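Local coordinates for heterokaryon incompatibility protein s (Podospora anserina, PDB 2WVQ) that governs heterokaryon incompatibility, forming the [het-s] prion and triggering a lethal reaction with het-S when incompatible cells fuse, at residues 34-39 / 111-116. The protein carries 2 engineered substitutions. Numbering follows the deposited sequence.
Sequences LGRHFG and QQDLVV. Engineered in segment 34-39: His37 (natural residue Pro).
Arg36 reaches across to the turn at Gln112 and Asp113 and meets them in two different ways. Its NE donates a weak hydrogen bond to the backbone O of Gln112, 3.3 Å away and bent to 144° at the hydrogen, with the oxygen at the guanidinium edge. Asp113 OD2 instead sits above one face of the same group, displaced toward its rim, with the carboxylate and guanidinium planes 83° apart. Asp113 OD2 lies 3.6 Å from Arg36 NE, a long salt bridge in which no N-H is aimed at the oxygen. Bends at chi2 and chi3 (the latter -102°) bring the guanidinium over this oxygen, and Arg36 CD also packs 3.6 Å from Asp113 OD2. The engineered His37 approaches the same oxygen edge-on, its ring CE1 3.7 Å from Asp113 OD2. The other carboxylate oxygen, OD1, accepts a weak hydrogen bond from Gln112 NE2.

Further along, the backbones draw together in a single bridge between Gly35 and Val116, their CA atoms 4.4 Å apart, while Val116 CB sits 3.5 Å from Leu34 O. Leu34 itself turns away, into the helical core against helices 42-62 and 157-176. The contact thus joins the link from strand 32-34 to helix 42-62 to the loop between helices 79-108 and 124-140, at the periphery of the globular HeLo domain. Because the ion pair with Asp113 acts through charge alone and the hydrogen bond to Gln112 O is weak, this pair of interactions probably steers the exposed Arg36 more than it fixes it.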
loop_
_atom_site.group_PDB
_atom_site.type_symbol
_atom_site.label_atom_id
_atom_site.label_comp_id
_atom_site.label_asym_id
_atom_site.label_seq_id
_atom_site.Cartn_x
_atom_site.Cartn_y
_atom_site.Cartn_z
ATOM N N LEU A 34 13.933 -12.609 2.117
ATOM C CA LEU A 34 13.042 -13.160 1.101
ATOM C C LEU A 34 12.821 -14.646 1.388
ATOM O O LEU A 34 13.766 -15.385 1.647
ATOM C CB LEU A 34 13.569 -12.948 -0.328
ATOM C CG LEU A 34 13.757 -11.495 -0.796
ATOM C CD1 LEU A 34 14.059 -11.494 -2.278
ATOM C CD2 LEU A 34 12.521 -10.644 -0.503
ATOM N N GLY A 35 11.565 -15.057 1.296
ATOM C CA GLY A 35 11.183 -16.400 1.695
ATOM C C GLY A 35 11.381 -17.432 0.604
ATOM O O GLY A 35 11.663 -17.129 -0.566
ATOM N N ARG A 36 11.180 -18.679 0.999
ATOM C CA ARG A 36 11.450 -19.828 0.160
ATOM C C ARG A 36 10.809 -19.724 -1.226
ATOM O O ARG A 36 11.377 -20.203 -2.217
ATOM C CB ARG A 36 10.993 -21.088 0.932
ATOM C CG ARG A 36 10.276 -22.141 0.115
ATOM C CD ARG A 36 9.197 -22.782 0.963
ATOM N NE ARG A 36 9.632 -24.080 1.451
ATOM C CZ ARG A 36 9.310 -25.230 0.860
ATOM N NH1 ARG A 36 8.566 -25.210 -0.229
ATOM N NH2 ARG A 36 9.732 -26.385 1.343
ATOM N N HIS A 37 9.635 -19.104 -1.294
ATOM C CA HIS A 37 8.827 -19.135 -2.498
ATOM C C HIS A 37 9.278 -18.267 -3.666
ATOM O O HIS A 37 8.752 -18.430 -4.777
ATOM C CB HIS A 37 7.316 -18.998 -2.196
ATOM C CG HIS A 37 6.649 -20.317 -1.912
ATOM N ND1 HIS A 37 6.753 -20.962 -0.693
ATOM C CD2 HIS A 37 5.917 -21.137 -2.708
ATOM C CE1 HIS A 37 6.096 -22.107 -0.743
ATOM N NE2 HIS A 37 5.592 -22.246 -1.958
ATOM N N PHE A 38 10.271 -17.396 -3.445
ATOM C CA PHE A 38 10.964 -16.710 -4.556
ATOM C C PHE A 38 11.711 -17.665 -5.502
ATOM O O PHE A 38 11.875 -17.364 -6.693
ATOM C CB PHE A 38 11.890 -15.597 -4.017
ATOM C CG PHE A 38 11.129 -14.416 -3.531
ATOM C CD1 PHE A 38 10.732 -14.333 -2.192
ATOM C CD2 PHE A 38 10.708 -13.426 -4.436
ATOM C CE1 PHE A 38 9.982 -13.231 -1.744
ATOM C CE2 PHE A 38 9.949 -12.333 -3.989
ATOM C CZ PHE A 38 9.586 -12.249 -2.645
ATOM N N GLY A 39 12.131 -18.814 -4.966
ATOM C CA GLY A 39 12.798 -19.875 -5.745
ATOM C C GLY A 39 14.081 -19.420 -6.414
ATOM O O GLY A 39 14.939 -18.800 -5.782
ATOM N N GLN A 111 6.941 -24.909 9.436
ATOM C CA GLN A 111 8.374 -24.576 9.523
ATOM C C GLN A 111 9.107 -24.690 8.191
ATOM O O GLN A 111 10.059 -23.948 7.946
ATOM C CB GLN A 111 9.091 -25.423 10.577
ATOM C CG GLN A 111 8.452 -25.365 11.951
ATOM C CD GLN A 111 8.168 -23.951 12.391
ATOM O OE1 GLN A 111 9.064 -23.107 12.397
ATOM N NE2 GLN A 111 6.911 -23.675 12.757
ATOM N N GLN A 112 8.663 -25.618 7.345
ATOM C CA GLN A 112 9.185 -25.749 5.974
ATOM C C GLN A 112 9.158 -24.397 5.262
ATOM O O GLN A 112 10.170 -23.956 4.716
ATOM C CB GLN A 112 8.417 -26.824 5.160
ATOM C CG GLN A 112 6.894 -26.937 5.456
ATOM C CD GLN A 112 6.070 -27.670 4.371
ATOM O OE1 GLN A 112 6.513 -28.663 3.785
ATOM N NE2 GLN A 112 4.854 -27.183 4.124
ATOM N N ASP A 113 8.008 -23.733 5.338
ATOM C CA ASP A 113 7.719 -22.518 4.574
ATOM C C ASP A 113 8.298 -21.231 5.169
ATOM O O ASP A 113 8.263 -20.179 4.517
ATOM C CB ASP A 113 6.207 -22.376 4.387
ATOM C CG ASP A 113 5.613 -23.519 3.593
ATOM O OD1 ASP A 113 4.583 -24.074 4.033
ATOM O OD2 ASP A 113 6.194 -23.869 2.543
ATOM N N LEU A 114 8.846 -21.334 6.381
ATOM C CA LEU A 114 9.430 -20.200 7.095
ATOM C C LEU A 114 10.938 -19.968 6.863
ATOM O O LEU A 114 11.494 -18.964 7.324
ATOM C CB LEU A 114 9.092 -20.291 8.591
ATOM C CG LEU A 114 7.597 -20.168 8.928
ATOM C CD1 LEU A 114 7.370 -20.182 10.424
ATOM C CD2 LEU A 114 6.994 -18.925 8.316
ATOM N N VAL A 115 11.565 -20.865 6.107
ATOM C CA VAL A 115 12.990 -20.800 5.765
ATOM C C VAL A 115 13.240 -19.658 4.779
ATOM O O VAL A 115 12.504 -19.508 3.795
ATOM C CB VAL A 115 13.446 -22.150 5.118
ATOM C CG1 VAL A 115 14.853 -22.063 4.519
ATOM C CG2 VAL A 115 13.386 -23.277 6.140
ATOM N N VAL A 116 14.278 -18.861 5.034
ATOM C CA VAL A 116 14.583 -17.720 4.166
ATOM C C VAL A 116 15.919 -17.872 3.423
ATOM O O VAL A 116 16.846 -18.503 3.923
ATOM C CB VAL A 116 14.529 -16.337 4.926
ATOM C CG1 VAL A 116 13.163 -16.104 5.560
ATOM C CG2 VAL A 116 15.600 -16.238 5.984
#